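Local coordinates for enterotoxin type A (Staphylococcus aureus, PDB 1DYQ), which activates T cells as a superantigen by binding MHC class II, partly through zinc, and T-cell receptors, and causes staphylococcal food poisoning, at residues V186-S190 and I220-M225; N118-K124 and V144-N150. The protein carries 3 engineered substitutions. All coordinates share one frame; numbering follows the deposited sequence. Where two conformers were deposited one is given.

Interaction 1 of 2, residues V186-S190 and I220-M225; sequences VFHTS and INSENM. With ZN (zinc ion), chain B.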
loop_
_atom_site.group_PDB
_atom_site.type_symbol
_atom_site.label_atom_id
_atom_site.label_comp_id
_atom_site.label_asym_id
_atom_site.label_seq_id
_atom_site.Cartn_x
_atom_site.Cartn_y
_atom_site.Cartn_z
ATOM N N VAL A 186 -9.977 -5.773 -5.005
ATOM C CA VAL A 186 -10.649 -6.318 -3.833
ATOM C C VAL A 186 -9.751 -7.370 -3.170
ATOM O O VAL A 186 -9.218 -8.278 -3.781
ATOM C CB VAL A 186 -11.980 -6.993 -4.240
ATOM C CG1 VAL A 186 -12.711 -7.553 -3.036
ATOM C CG2 VAL A 186 -12.873 -6.019 -4.999
ATOM N N PHE A 187 -9.610 -7.190 -1.846
ATOM C CA PHE A 187 -8.825 -8.103 -1.017
ATOM C C PHE A 187 -9.823 -9.016 -0.288
ATOM O O PHE A 187 -10.478 -8.681 0.659
ATOM C CB PHE A 187 -7.976 -7.274 -0.019
ATOM C CG PHE A 187 -7.043 -6.321 -0.755
ATOM C CD1 PHE A 187 -5.842 -6.709 -1.220
ATOM C CD2 PHE A 187 -7.499 -5.004 -0.978
ATOM C CE1 PHE A 187 -5.013 -5.853 -1.956
ATOM C CE2 PHE A 187 -6.684 -4.140 -1.732
ATOM C CZ PHE A 187 -5.475 -4.559 -2.194
ATOM N N HIS A 188 -10.038 -10.173 -0.981
ATOM C CA HIS A 188 -11.168 -11.026 -0.636
ATOM C C HIS A 188 -10.809 -12.081 0.397
ATOM O O HIS A 188 -10.254 -13.115 0.093
ATOM C CB HIS A 188 -11.719 -11.710 -1.898
ATOM C CG HIS A 188 -13.136 -12.210 -1.685
ATOM N ND1 HIS A 188 -13.857 -12.593 -2.791
ATOM C CD2 HIS A 188 -13.958 -12.336 -0.662
ATOM C CE1 HIS A 188 -15.059 -13.006 -2.461
ATOM N NE2 HIS A 188 -15.154 -12.853 -1.137
ATOM N N THR A 189 -11.142 -11.781 1.651
ATOM C CA THR A 189 -10.833 -12.648 2.772
ATOM C C THR A 189 -11.916 -13.691 3.017
ATOM O O THR A 189 -13.055 -13.489 2.601
ATOM C CB THR A 189 -10.695 -11.771 4.058
ATOM O OG1 THR A 189 -11.746 -10.773 4.004
ATOM C CG2 THR A 189 -9.361 -11.052 4.044
ATOM N N SER A 190 -11.573 -14.757 3.723
ATOM C CA SER A 190 -12.504 -15.810 4.094
ATOM C C SER A 190 -13.592 -15.254 5.026
ATOM O O SER A 190 -14.778 -15.458 4.805
ATOM C CB SER A 190 -11.758 -16.927 4.850
ATOM O OG SER A 190 -10.901 -17.643 3.991
ATOM N N ILE A 220 -5.176 -7.934 7.414
ATOM C CA ILE A 220 -6.115 -9.042 7.141
ATOM C C ILE A 220 -5.384 -10.363 7.237
ATOM O O ILE A 220 -4.151 -10.464 7.158
ATOM C CB ILE A 220 -6.770 -8.906 5.756
ATOM C CG1 ILE A 220 -5.747 -8.999 4.650
ATOM C CG2 ILE A 220 -7.667 -7.685 5.669
ATOM C CD1 ILE A 220 -6.251 -8.820 3.238
ATOM N N ASN A 221 -6.166 -11.438 7.424
ATOM C CA ASN A 221 -5.608 -12.786 7.453
ATOM C C ASN A 221 -5.342 -13.292 6.031
ATOM O O ASN A 221 -6.253 -13.264 5.199
ATOM C CB ASN A 221 -6.598 -13.735 8.154
ATOM C CG ASN A 221 -5.865 -15.004 8.584
ATOM O OD1 ASN A 221 -5.393 -15.768 7.768
ATOM N ND2 ASN A 221 -5.710 -15.171 9.896
ATOM N N SER A 222 -4.132 -13.755 5.786
ATOM C CA SER A 222 -3.744 -14.143 4.433
ATOM C C SER A 222 -4.236 -15.562 4.130
ATOM O O SER A 222 -4.153 -15.979 2.980
ATOM C CB SER A 222 -2.232 -14.041 4.250
ATOM O OG SER A 222 -1.576 -14.922 5.165
ATOM N N GLU A 223 -4.605 -16.297 5.175
ATOM C CA GLU A 223 -4.980 -17.642 5.092
ATOM C C GLU A 223 -6.312 -17.674 4.289
ATOM O O GLU A 223 -7.343 -17.121 4.530
ATOM C CB GLU A 223 -5.234 -18.424 6.325
ATOM C CG GLU A 223 -5.419 -19.929 6.101
ATOM C CD GLU A 223 -5.597 -20.729 7.361
ATOM O OE1 GLU A 223 -6.286 -20.273 8.303
ATOM O OE2 GLU A 223 -5.076 -21.873 7.426
ATOM N N ASN A 224 -6.111 -18.470 3.276
ATOM C CA ASN A 224 -7.039 -18.764 2.237
ATOM C C ASN A 224 -7.546 -17.574 1.479
ATOM O O ASN A 224 -8.679 -17.682 0.913
ATOM C CB ASN A 224 -8.244 -19.534 2.733
ATOM C CG ASN A 224 -7.899 -20.737 3.565
ATOM O OD1 ASN A 224 -8.396 -20.884 4.697
ATOM N ND2 ASN A 224 -7.046 -21.604 3.056
ATOM N N MET A 225 -6.895 -16.452 1.471
ATOM C CA MET A 225 -7.471 -15.250 0.812
ATOM C C MET A 225 -7.040 -15.177 -0.621
ATOM O O MET A 225 -6.164 -15.885 -1.112
ATOM C CB MET A 225 -6.926 -14.062 1.612
ATOM C CG MET A 225 -7.320 -12.706 1.106
ATOM S SD MET A 225 -5.964 -11.770 0.274
ATOM C CE MET A 225 -4.702 -12.062 1.502
HETATM ZN ZN ZN B . -12.957 -12.947 -4.839
HETATM O O HOH W 1 -8.563 -14.840 4.885
#
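Ser190 N and the carbonyl oxygens of Asn221 and Glu223 share one water, which ties the two segments together where no direct hydrogen bond spans them. The water accepts from Ser190 N at 3.2 Å and donates to Glu223 O at 2.6 Å and to Asn221 O at 2.8 Å. This junction belongs to the beta-grasp domain: strand 182-188 runs out beside a type II turn from Ser222 to Met225, just before strand 226-232. Asn221 opens an Asx turn, its OD1 accepting in the carbonyl plane from Glu223 N at 2.8 Å (147° at the hydrogen). Met225 packs closely against the His188 carbonyl. Chi1 of Met225 (178°) swings CG away from the backbone N and onto His188 O, 3.1 Å away, while bends at the next two torsions carry the methionine's end away toward Leu156. The His188 imidazole binds the zinc ion through ND1 at 2.3 Å; His226 and Asp228 supply the other protein ligands of the site through which the toxin makes its zinc-dependent contact with MHC class II. Next along the chain, Thr189 crosses Ile220 at a slant, Thr189 CG2 lying 3.8 Å from Ile220 CB, while OG1 turns to the carbonyl oxygens of Thr191 and Glu192. Ile220 CD1 also lies 4.0 Å from Phe187 CB.

Interaction 2 of 2, residues N118-K124 and V144-N150; sequences NRLTEEK and VKTNKKN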
loop_
_atom_site.group_PDB
_atom_site.type_symbol
_atom_site.label_atom_id
_atom_site.label_comp_id
_atom_site.label_asym_id
_atom_site.label_seq_id
_atom_site.Cartn_x
_atom_site.Cartn_y
_atom_site.Cartn_z
ATOM N N ASN A 118 4.071 -14.536 13.753
ATOM C CA ASN A 118 3.352 -14.142 12.515
ATOM C C ASN A 118 3.945 -14.721 11.280
ATOM O O ASN A 118 3.406 -14.502 10.160
ATOM C CB ASN A 118 3.228 -12.620 12.460
ATOM C CG ASN A 118 2.174 -12.152 11.466
ATOM O OD1 ASN A 118 1.002 -12.550 11.540
ATOM N ND2 ASN A 118 2.530 -11.232 10.577
ATOM N N ARG A 119 5.091 -15.396 11.341
ATOM C CA ARG A 119 5.732 -15.903 10.134
ATOM C C ARG A 119 5.180 -17.236 9.681
ATOM O O ARG A 119 5.190 -18.226 10.408
ATOM C CB ARG A 119 7.256 -15.966 10.284
ATOM C CG ARG A 119 7.994 -16.347 9.023
ATOM C CD ARG A 119 9.480 -16.001 9.106
ATOM N NE ARG A 119 10.055 -15.921 7.777
ATOM C CZ ARG A 119 10.168 -14.903 6.987
ATOM N NH1 ARG A 119 9.770 -13.669 7.297
ATOM N NH2 ARG A 119 10.737 -15.083 5.780
ATOM N N LEU A 120 4.809 -17.296 8.388
ATOM C CA LEU A 120 4.395 -18.581 7.797
ATOM C C LEU A 120 5.607 -19.447 7.516
ATOM O O LEU A 120 6.643 -18.958 7.056
ATOM C CB LEU A 120 3.658 -18.287 6.467
ATOM C CG LEU A 120 2.249 -17.714 6.632
ATOM C CD1 LEU A 120 1.764 -17.133 5.312
ATOM C CD2 LEU A 120 1.293 -18.766 7.166
ATOM N N THR A 121 5.430 -20.776 7.638
ATOM C CA THR A 121 6.530 -21.689 7.273
ATOM C C THR A 121 6.676 -21.743 5.751
ATOM O O THR A 121 7.795 -21.729 5.230
ATOM C CB THR A 121 6.305 -23.104 7.817
ATOM O OG1 THR A 121 6.003 -23.051 9.227
ATOM C CG2 THR A 121 7.560 -23.952 7.630
ATOM N N GLU A 122 5.557 -21.733 5.051
ATOM C CA GLU A 122 5.541 -21.696 3.597
ATOM C C GLU A 122 5.093 -20.284 3.155
ATOM O O GLU A 122 4.060 -19.824 3.615
ATOM C CB GLU A 122 4.571 -22.749 3.033
ATOM C CG GLU A 122 4.593 -22.893 1.531
ATOM C CD GLU A 122 3.471 -23.700 0.925
ATOM O OE1 GLU A 122 3.599 -24.085 -0.270
ATOM O OE2 GLU A 122 2.439 -23.943 1.578
ATOM N N GLU A 123 5.874 -19.676 2.290
ATOM C CA GLU A 123 5.471 -18.370 1.722
ATOM C C GLU A 123 4.107 -18.493 1.064
ATOM O O GLU A 123 3.848 -19.477 0.347
ATOM C CB GLU A 123 6.522 -17.894 0.738
ATOM C CG GLU A 123 6.145 -16.655 -0.065
ATOM C CD GLU A 123 7.320 -16.140 -0.875
ATOM O OE1 GLU A 123 7.864 -16.905 -1.700
ATOM O OE2 GLU A 123 7.722 -14.977 -0.664
ATOM N N LYS A 124 3.197 -17.580 1.368
ATOM C CA LYS A 124 1.865 -17.605 0.785
ATOM C C LYS A 124 1.821 -16.833 -0.526
ATOM O O LYS A 124 2.123 -15.637 -0.573
ATOM C CB LYS A 124 0.829 -17.010 1.760
ATOM C CG LYS A 124 -0.564 -16.890 1.169
ATOM C CD LYS A 124 -1.176 -18.287 0.938
ATOM C CE LYS A 124 -2.398 -18.184 0.048
ATOM N NZ LYS A 124 -3.286 -19.367 0.097
ATOM N N VAL A 144 1.809 -11.606 -6.169
ATOM C CA VAL A 144 1.634 -11.074 -4.807
ATOM C C VAL A 144 1.933 -12.182 -3.818
ATOM O O VAL A 144 1.349 -13.280 -3.934
ATOM C CB VAL A 144 0.234 -10.520 -4.583
ATOM C CG1 VAL A 144 0.038 -10.083 -3.133
ATOM C CG2 VAL A 144 -0.026 -9.344 -5.526
ATOM N N LYS A 145 2.841 -11.963 -2.879
ATOM C CA LYS A 145 3.199 -13.014 -1.938
ATOM C C LYS A 145 3.439 -12.414 -0.555
ATOM O O LYS A 145 3.825 -11.228 -0.468
ATOM C CB LYS A 145 4.489 -13.730 -2.384
ATOM C CG LYS A 145 5.641 -12.778 -2.577
ATOM C CD LYS A 145 6.939 -13.385 -2.954
ATOM C CE LYS A 145 6.904 -14.146 -4.259
ATOM N NZ LYS A 145 6.027 -15.354 -4.147
ATOM N N THR A 146 3.329 -13.233 0.452
ATOM C CA THR A 146 3.624 -12.731 1.818
ATOM C C THR A 146 4.089 -13.864 2.693
ATOM O O THR A 146 3.742 -15.029 2.474
ATOM C CB THR A 146 2.453 -11.976 2.411
ATOM O OG1 THR A 146 2.887 -11.429 3.706
ATOM C CG2 THR A 146 1.231 -12.830 2.643
ATOM N N ASN A 147 4.936 -13.562 3.674
ATOM C CA ASN A 147 5.306 -14.542 4.686
ATOM C C ASN A 147 4.530 -14.312 5.977
ATOM O O ASN A 147 4.745 -15.000 6.984
ATOM C CB ASN A 147 6.820 -14.417 4.998
ATOM C CG ASN A 147 7.697 -14.664 3.803
ATOM O OD1 ASN A 147 7.730 -15.769 3.267
ATOM N ND2 ASN A 147 8.426 -13.638 3.369
ATOM N N LYS A 148 3.523 -13.426 5.943
ATOM C CA LYS A 148 2.796 -13.066 7.132
ATOM C C LYS A 148 1.413 -13.705 7.225
ATOM O O LYS A 148 0.650 -13.648 6.248
ATOM C CB LYS A 148 2.634 -11.535 7.230
ATOM C CG LYS A 148 3.971 -10.800 7.262
ATOM C CD LYS A 148 3.702 -9.278 7.279
ATOM C CE LYS A 148 5.048 -8.545 7.301
ATOM N NZ LYS A 148 5.746 -8.578 6.005
ATOM N N LYS A 149 1.039 -14.172 8.390
ATOM C CA LYS A 149 -0.329 -14.674 8.625
ATOM C C LYS A 149 -1.305 -13.524 8.653
ATOM O O LYS A 149 -2.382 -13.534 8.074
ATOM C CB LYS A 149 -0.353 -15.396 9.996
ATOM C CG LYS A 149 0.548 -16.630 9.984
ATOM C CD LYS A 149 0.634 -17.256 11.375
ATOM C CE LYS A 149 1.775 -18.282 11.403
ATOM N NZ LYS A 149 1.944 -18.821 12.795
ATOM N N ASN A 150 -0.925 -12.483 9.422
ATOM C CA ASN A 150 -1.682 -11.229 9.461
ATOM C C ASN A 150 -0.883 -10.180 8.692
ATOM O O ASN A 150 0.307 -9.963 9.003
ATOM C CB ASN A 150 -1.786 -10.809 10.948
ATOM C CG ASN A 150 -2.207 -9.367 11.083
ATOM O OD1 ASN A 150 -1.391 -8.500 11.398
ATOM N ND2 ASN A 150 -3.462 -9.099 10.773
HETATM O O HOH W 2 9.223 -11.341 5.004
HETATM O O HOH W 3 7.670 -17.966 4.766
#
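Asn118 clasps the backbone of Asn150 with both ends of its amide: OD1 accepts from Asn150 N at 2.9 Å, and ND2 donates to Asn150 O at 3.0 Å, nearly straight (170°) and on a lone pair. The Asn118 amide extends from a trans chi1 (-163°), reaches across the antiparallel pairing and lies against the Lys148 side chain, Asn118 ND2 lying 3.4 Å from Lys148 CB. Here the packing is close: Leu120 N bonds to Asn147 O at 2.7 Å, and Leu120 CD2 rests 3.6 Å from Lys149 CG. The pairing breaks where both chains turn a corner, then resumes with two backbone bonds between Lys124 and Thr146. The wet side differs. Arg119 runs alongside Asn147, its guanidinium laid over CB with the amide plane tilted 31° from it, and waters bridge Asn147 OD1 to Leu120 O and, weakly on the arginine side, ND2 to Arg119 NH1. Glu123 OE1 and Lys145 NZ make a long, weak salt bridge at 3.4 Å, in a doubtfully placed pair. Strands 119-132 and 145-148 pair in the beta-grasp sheet beside helix 153-168, whose Glu155 salt-bridges Lys148 NZ and hydrogen-bonds Thr146 OG1, while Lys148 and Asn150 also touch Thr113 of strand 105-114.

Interaction 2 comes first along the chain. Segment 118-124 forms the start of strand 119-132, which turns back through strand 135-137 before 144-150 returns to close the loop. Helix 153-168 follows, then strand 182-188, whose end opens interaction 1; 29 residues later, 220-225 closes that longer excursion. The two loops lie in series, neither nested nor crossed. They meet in space through strands 150-152 and 219-221, which pair antiparallel, and through Ser222, whose N lies 2.9 Å from Lys149 O and whose OG lies 2.8 Å from Lys148 O, both probable hydrogen bonds. Strand 226-232 then runs between strands 119-132 and 182-188, so that interaction 1 and interaction 2 both reach the same larger sheet.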